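Local coordinates for putative type VI secretion protein (Escherichia coli, PDB 6SK0), which forms the trimeric spike at the tip of the type VI secretion system, carries a phospholipase effector, and probably helps puncture target cells, at residues 505-508 with 513-516; 516-519 with 525-528. All coordinates share one frame; numbering follows the deposited sequence.

Interaction 1: residues 505-508 with 513-516; sequences RMED and EHIK
Glu513 directs its CA-H at Glu507 O, 3.1 Å from CA, while its carboxylate turns back to a weak hydrogen bond with Gly511 N in the connecting loop. His514 exchanges two backbone bonds with Glu507: Glu507 N reaches His514 O at 2.7 Å, whereas the return bond, from His514 N to Glu507 O, is longer at 3.2 Å. With chi1 at 69°, His514 CG sits between its own backbone N and carbonyl carbon, and one face of the imidazole is set against Glu507 CB, which lies over the ring's centre in a CH-pi contact 3.2 Å from the centroid. Arg505 NE comes to the ring's edge at CE1, the guanidinium turned 72° from the imidazole. Glu507 OE2 binds Thr492 and OE1 pairs with Arg493. This is a beta hairpin, one of the antiparallel units from which the three chains of a VgrG spike build their prism. Ile515, on the other face, lays CG1 alongside Met506 CG, 4.0 Å away, and both pack against a neighbouring subunit. Lys516 closes the register through two 2.7 Å bonds, Arg505 N to Lys516 O and Lys516 N to Arg505 O, and its CD covers one guanidinium face near the rim.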
ATOM      1  N   ARG A 505     -13.982 -20.631  33.515  1.00 54.36           N
ATOM      2  CA  ARG A 505     -14.013 -22.080  33.412  1.00 54.36           C
ATOM      3  C   ARG A 505     -12.631 -22.590  33.049  1.00 54.36           C
ATOM      4  O   ARG A 505     -11.996 -22.075  32.126  1.00 54.36           O
ATOM      5  CB  ARG A 505     -15.039 -22.532  32.374  1.00 54.36           C
ATOM      6  CG  ARG A 505     -15.214 -24.027  32.304  1.00 54.36           C
ATOM      7  CD  ARG A 505     -16.345 -24.405  31.372  1.00 54.36           C
ATOM      8  NE  ARG A 505     -15.937 -24.365  29.974  1.00 54.36           N
ATOM      9  CZ  ARG A 505     -16.735 -24.013  28.976  1.00 54.36           C
ATOM     10  NH1 ARG A 505     -16.283 -24.008  27.733  1.00 54.36           N
ATOM     11  NH2 ARG A 505     -17.989 -23.666  29.223  1.00 54.36           N
ATOM     12  N   MET A 506     -12.170 -23.596  33.782  1.00 56.12           N
ATOM     13  CA  MET A 506     -10.916 -24.276  33.497  1.00 56.12           C
ATOM     14  C   MET A 506     -11.224 -25.737  33.221  1.00 56.12           C
ATOM     15  O   MET A 506     -11.718 -26.447  34.100  1.00 56.12           O
ATOM     16  CB  MET A 506      -9.935 -24.129  34.657  1.00 56.12           C
ATOM     17  CG  MET A 506      -9.446 -22.715  34.854  1.00 56.12           C
ATOM     18  SD  MET A 506      -8.097 -22.578  36.032  1.00 56.12           S
ATOM     19  CE  MET A 506      -7.696 -20.843  35.894  1.00 56.12           C
ATOM     20  N   GLU A 507     -10.953 -26.173  32.002  1.00 56.44           N
ATOM     21  CA  GLU A 507     -11.175 -27.549  31.591  1.00 56.44           C
ATOM     22  C   GLU A 507      -9.879 -28.328  31.761  1.00 56.44           C
ATOM     23  O   GLU A 507      -8.862 -27.981  31.159  1.00 56.44           O
ATOM     24  CB  GLU A 507     -11.663 -27.606  30.148  1.00 56.44           C
ATOM     25  CG  GLU A 507     -11.626 -28.980  29.534  1.00 56.44           C
ATOM     26  CD  GLU A 507     -12.599 -29.932  30.192  1.00 56.44           C
ATOM     27  OE1 GLU A 507     -13.805 -29.871  29.883  1.00 56.44           O
ATOM     28  OE2 GLU A 507     -12.158 -30.749  31.019  1.00 56.44           O
ATOM     29  N   ASP A 508      -9.924 -29.382  32.564  1.00 58.89           N
ATOM     30  CA  ASP A 508      -8.739 -30.144  32.925  1.00 58.89           C
ATOM     31  C   ASP A 508      -8.506 -31.374  32.069  1.00 58.89           C
ATOM     32  O   ASP A 508      -7.472 -32.024  32.232  1.00 58.89           O
ATOM     33  CB  ASP A 508      -8.820 -30.586  34.381  1.00 58.89           C
ATOM     34  CG  ASP A 508      -8.504 -29.484  35.330  1.00 58.89           C
ATOM     35  OD1 ASP A 508      -7.632 -29.713  36.188  1.00 58.89           O
ATOM     36  OD2 ASP A 508      -9.100 -28.393  35.210  1.00 58.89           O
ATOM     37  N   GLU A 513      -7.197 -29.227  27.366  1.00 53.01           N
ATOM     38  CA  GLU A 513      -7.363 -28.222  28.401  1.00 53.01           C
ATOM     39  C   GLU A 513      -7.774 -26.895  27.789  1.00 53.01           C
ATOM     40  O   GLU A 513      -7.363 -26.545  26.682  1.00 53.01           O
ATOM     41  CB  GLU A 513      -6.066 -28.058  29.188  1.00 53.01           C
ATOM     42  CG  GLU A 513      -5.447 -29.362  29.651  1.00 53.01           C
ATOM     43  CD  GLU A 513      -4.544 -29.996  28.605  1.00 53.01           C
ATOM     44  OE1 GLU A 513      -4.598 -29.583  27.431  1.00 53.01           O
ATOM     45  OE2 GLU A 513      -3.783 -30.912  28.956  1.00 53.01           O
ATOM     46  N   HIS A 514      -8.607 -26.155  28.508  1.00 51.14           N
ATOM     47  CA  HIS A 514      -8.921 -24.810  28.073  1.00 51.14           C
ATOM     48  C   HIS A 514      -9.316 -23.968  29.269  1.00 51.14           C
ATOM     49  O   HIS A 514      -9.692 -24.476  30.326  1.00 51.14           O
ATOM     50  CB  HIS A 514     -10.019 -24.784  26.997  1.00 51.14           C
ATOM     51  CG  HIS A 514     -11.377 -25.177  27.483  1.00 51.14           C
ATOM     52  ND1 HIS A 514     -12.093 -24.430  28.391  1.00 51.14           N
ATOM     53  CD2 HIS A 514     -12.168 -26.220  27.149  1.00 51.14           C
ATOM     54  CE1 HIS A 514     -13.256 -25.011  28.613  1.00 51.14           C
ATOM     55  NE2 HIS A 514     -13.330 -26.096  27.869  1.00 51.14           N
ATOM     56  N   ILE A 515      -9.205 -22.665  29.078  1.00 48.50           N
ATOM     57  CA  ILE A 515      -9.670 -21.673  30.026  1.00 48.50           C
ATOM     58  C   ILE A 515     -10.645 -20.777  29.291  1.00 48.50           C
ATOM     59  O   ILE A 515     -10.348 -20.303  28.190  1.00 48.50           O
ATOM     60  CB  ILE A 515      -8.508 -20.857  30.615  1.00 48.50           C
ATOM     61  CG1 ILE A 515      -7.579 -21.771  31.411  1.00 48.50           C
ATOM     62  CG2 ILE A 515      -9.032 -19.721  31.467  1.00 48.50           C
ATOM     63  CD1 ILE A 515      -6.347 -21.101  31.888  1.00 48.50           C
ATOM     64  N   LYS A 516     -11.810 -20.567  29.879  1.00 48.80           N
ATOM     65  CA  LYS A 516     -12.815 -19.686  29.312  1.00 48.80           C
ATOM     66  C   LYS A 516     -13.146 -18.611  30.330  1.00 48.80           C
ATOM     67  O   LYS A 516     -13.549 -18.914  31.455  1.00 48.80           O
ATOM     68  CB  LYS A 516     -14.066 -20.463  28.910  1.00 48.80           C
ATOM     69  CG  LYS A 516     -15.158 -19.591  28.361  1.00 48.80           C
ATOM     70  CD  LYS A 516     -16.413 -20.386  28.110  1.00 48.80           C
ATOM     71  CE  LYS A 516     -16.863 -20.244  26.680  1.00 48.80           C
ATOM     72  NZ  LYS A 516     -18.263 -20.705  26.505  1.00 48.80           N
TER

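Interaction 2: residues 516-519 with 525-528; sequences KLST and TQLN
Residues 516-519 and 525-528 run antiparallel, 179° between their directions and with the axes of the two short strands 4.6 Å apart at their closest, Leu517 and Leu527 exchanging two backbone hydrogen bonds while Thr519 N donates to Thr525 O and Thr519 O receives only a weak bond in return, from Thr525 N. On the face carrying Lys516, Ser518, Gln526 and Asn528 the chemistry is polar and linked. Gln526 extends beyond CG toward the opposite strand, and its NE2 donates to Ser518 OG at 3.0 Å, with the hydroxyl tilted 21° out of the amide plane. The other end of the same amide accepts: Asn528 ND2 reaches Gln526 OE1 at 3.0 Å, so the glutamine amide is held at both ends, consistent with one orientation. Asn528 ND2 is itself oriented by a second partner, Glu545 OE1. Lys516 lies beside Asn528, its CG 3.3 Å from Asn528 OD1, and crosses Gln526 further out; its NZ stands 3.4 Å from Gln526 NE2, where two donors meet without a bond. The reverse face is plainer. Leu517 CB and Leu527 CB lie 4.3 Å apart, and Thr519 CG2 packs 3.6 Å from Thr525 CB. That methyl takes the place between backbone N and carbonyl carbon because Thr519 OG1 is anti to N (chi1 -179°). Thr525 OG1, in turn, bonds to Tyr521 O in the loop and to Thr548 OG1. Leu527 meets Leu527 of both other subunits, consistent with an inward-facing position near the threefold axis of the spike. Within the chain, strand 514-519 has strand 503-507 along its other edge, and strand 525-529 is flanked by strand 539-548, so the contact lies in the interior of the sheet.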
ATOM      1  N   LYS A 516     -11.810 -20.567  29.879  1.00 48.80           N
ATOM      2  CA  LYS A 516     -12.815 -19.686  29.312  1.00 48.80           C
ATOM      3  C   LYS A 516     -13.146 -18.611  30.330  1.00 48.80           C
ATOM      4  O   LYS A 516     -13.549 -18.914  31.455  1.00 48.80           O
ATOM      5  CB  LYS A 516     -14.066 -20.463  28.910  1.00 48.80           C
ATOM      6  CG  LYS A 516     -15.158 -19.591  28.361  1.00 48.80           C
ATOM      7  CD  LYS A 516     -16.413 -20.386  28.110  1.00 48.80           C
ATOM      8  CE  LYS A 516     -16.863 -20.244  26.680  1.00 48.80           C
ATOM      9  NZ  LYS A 516     -18.263 -20.705  26.505  1.00 48.80           N
ATOM     10  N   LEU A 517     -12.950 -17.365  29.940  1.00 46.33           N
ATOM     11  CA  LEU A 517     -13.353 -16.203  30.712  1.00 46.33           C
ATOM     12  C   LEU A 517     -14.443 -15.515  29.910  1.00 46.33           C
ATOM     13  O   LEU A 517     -14.169 -14.935  28.857  1.00 46.33           O
ATOM     14  CB  LEU A 517     -12.167 -15.281  30.956  1.00 46.33           C
ATOM     15  CG  LEU A 517     -12.302 -14.225  32.040  1.00 46.33           C
ATOM     16  CD1 LEU A 517     -12.647 -14.863  33.371  1.00 46.33           C
ATOM     17  CD2 LEU A 517     -11.010 -13.445  32.127  1.00 46.33           C
ATOM     18  N   SER A 518     -15.677 -15.597  30.384  1.00 47.38           N
ATOM     19  CA  SER A 518     -16.804 -15.221  29.548  1.00 47.38           C
ATOM     20  C   SER A 518     -17.814 -14.402  30.332  1.00 47.38           C
ATOM     21  O   SER A 518     -18.166 -14.749  31.461  1.00 47.38           O
ATOM     22  CB  SER A 518     -17.478 -16.463  28.959  1.00 47.38           C
ATOM     23  OG  SER A 518     -18.686 -16.129  28.315  1.00 47.38           O
ATOM     24  N   THR A 519     -18.277 -13.324  29.720  1.00 48.40           N
ATOM     25  CA  THR A 519     -19.405 -12.555  30.209  1.00 48.40           C
ATOM     26  C   THR A 519     -20.508 -12.583  29.162  1.00 48.40           C
ATOM     27  O   THR A 519     -20.247 -12.716  27.964  1.00 48.40           O
ATOM     28  CB  THR A 519     -19.002 -11.104  30.540  1.00 48.40           C
ATOM     29  OG1 THR A 519     -20.133 -10.396  31.048  1.00 48.40           O
ATOM     30  CG2 THR A 519     -18.479 -10.381  29.318  1.00 48.40           C
ATOM     31  N   THR A 525     -18.979 -11.933  25.268  1.00 45.34           N
ATOM     32  CA  THR A 525     -17.641 -11.354  25.285  1.00 45.34           C
ATOM     33  C   THR A 525     -16.736 -12.284  26.074  1.00 45.34           C
ATOM     34  O   THR A 525     -16.935 -12.487  27.273  1.00 45.34           O
ATOM     35  CB  THR A 525     -17.654  -9.949  25.874  1.00 45.34           C
ATOM     36  OG1 THR A 525     -18.538  -9.130  25.111  1.00 45.34           O
ATOM     37  CG2 THR A 525     -16.272  -9.346  25.835  1.00 45.34           C
ATOM     38  N   GLN A 526     -15.763 -12.877  25.397  1.00 44.11           N
ATOM     39  CA  GLN A 526     -15.023 -13.990  25.963  1.00 44.11           C
ATOM     40  C   GLN A 526     -13.548 -13.890  25.632  1.00 44.11           C
ATOM     41  O   GLN A 526     -13.148 -13.339  24.606  1.00 44.11           O
ATOM     42  CB  GLN A 526     -15.530 -15.341  25.451  1.00 44.11           C
ATOM     43  CG  GLN A 526     -17.012 -15.520  25.487  1.00 44.11           C
ATOM     44  CD  GLN A 526     -17.432 -16.879  25.004  1.00 44.11           C
ATOM     45  OE1 GLN A 526     -16.835 -17.432  24.089  1.00 44.11           O
ATOM     46  NE2 GLN A 526     -18.464 -17.428  25.616  1.00 44.11           N
ATOM     47  N   LEU A 527     -12.750 -14.456  26.522  1.00 42.93           N
ATOM     48  CA  LEU A 527     -11.385 -14.853  26.231  1.00 42.93           C
ATOM     49  C   LEU A 527     -11.338 -16.367  26.360  1.00 42.93           C
ATOM     50  O   LEU A 527     -11.593 -16.912  27.436  1.00 42.93           O
ATOM     51  CB  LEU A 527     -10.392 -14.182  27.167  1.00 42.93           C
ATOM     52  CG  LEU A 527      -8.960 -14.671  26.976  1.00 42.93           C
ATOM     53  CD1 LEU A 527      -8.368 -14.106  25.704  1.00 42.93           C
ATOM     54  CD2 LEU A 527      -8.121 -14.316  28.166  1.00 42.93           C
ATOM     55  N   ASN A 528     -11.041 -17.040  25.260  1.00 43.49           N
ATOM     56  CA  ASN A 528     -10.963 -18.492  25.214  1.00 43.49           C
ATOM     57  C   ASN A 528      -9.523 -18.889  24.939  1.00 43.49           C
ATOM     58  O   ASN A 528      -8.959 -18.512  23.909  1.00 43.49           O
ATOM     59  CB  ASN A 528     -11.902 -19.054  24.151  1.00 43.49           C
ATOM     60  CG  ASN A 528     -13.335 -18.638  24.372  1.00 43.49           C
ATOM     61  OD1 ASN A 528     -13.880 -18.823  25.451  1.00 43.49           O
ATOM     62  ND2 ASN A 528     -13.948 -18.061  23.356  1.00 43.49           N
TER

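Interactions 1 and 2 use opposite edges of one strand, 514-519, as successive beta hairpins, with Lys516 common to both and their centres 11 Å apart. Both are buried, Lys516 alone being partly exposed, and both have a face whose side chains pack on other subunits. That face carries the apolar pairs, Met506 with Ile515 and Leu517 with Leu527, joined in interaction 2 by the threonine pair. The opposite face differs. In interaction 1 it gathers charged and aromatic groups, where Arg505 and Lys516 bring like charges near each other; in interaction 2 it joins neutral amides and a hydroxyl by direct hydrogen bonds, with the aliphatic part of Lys516 alongside, and Gln526 meets another subunit from this polar side too.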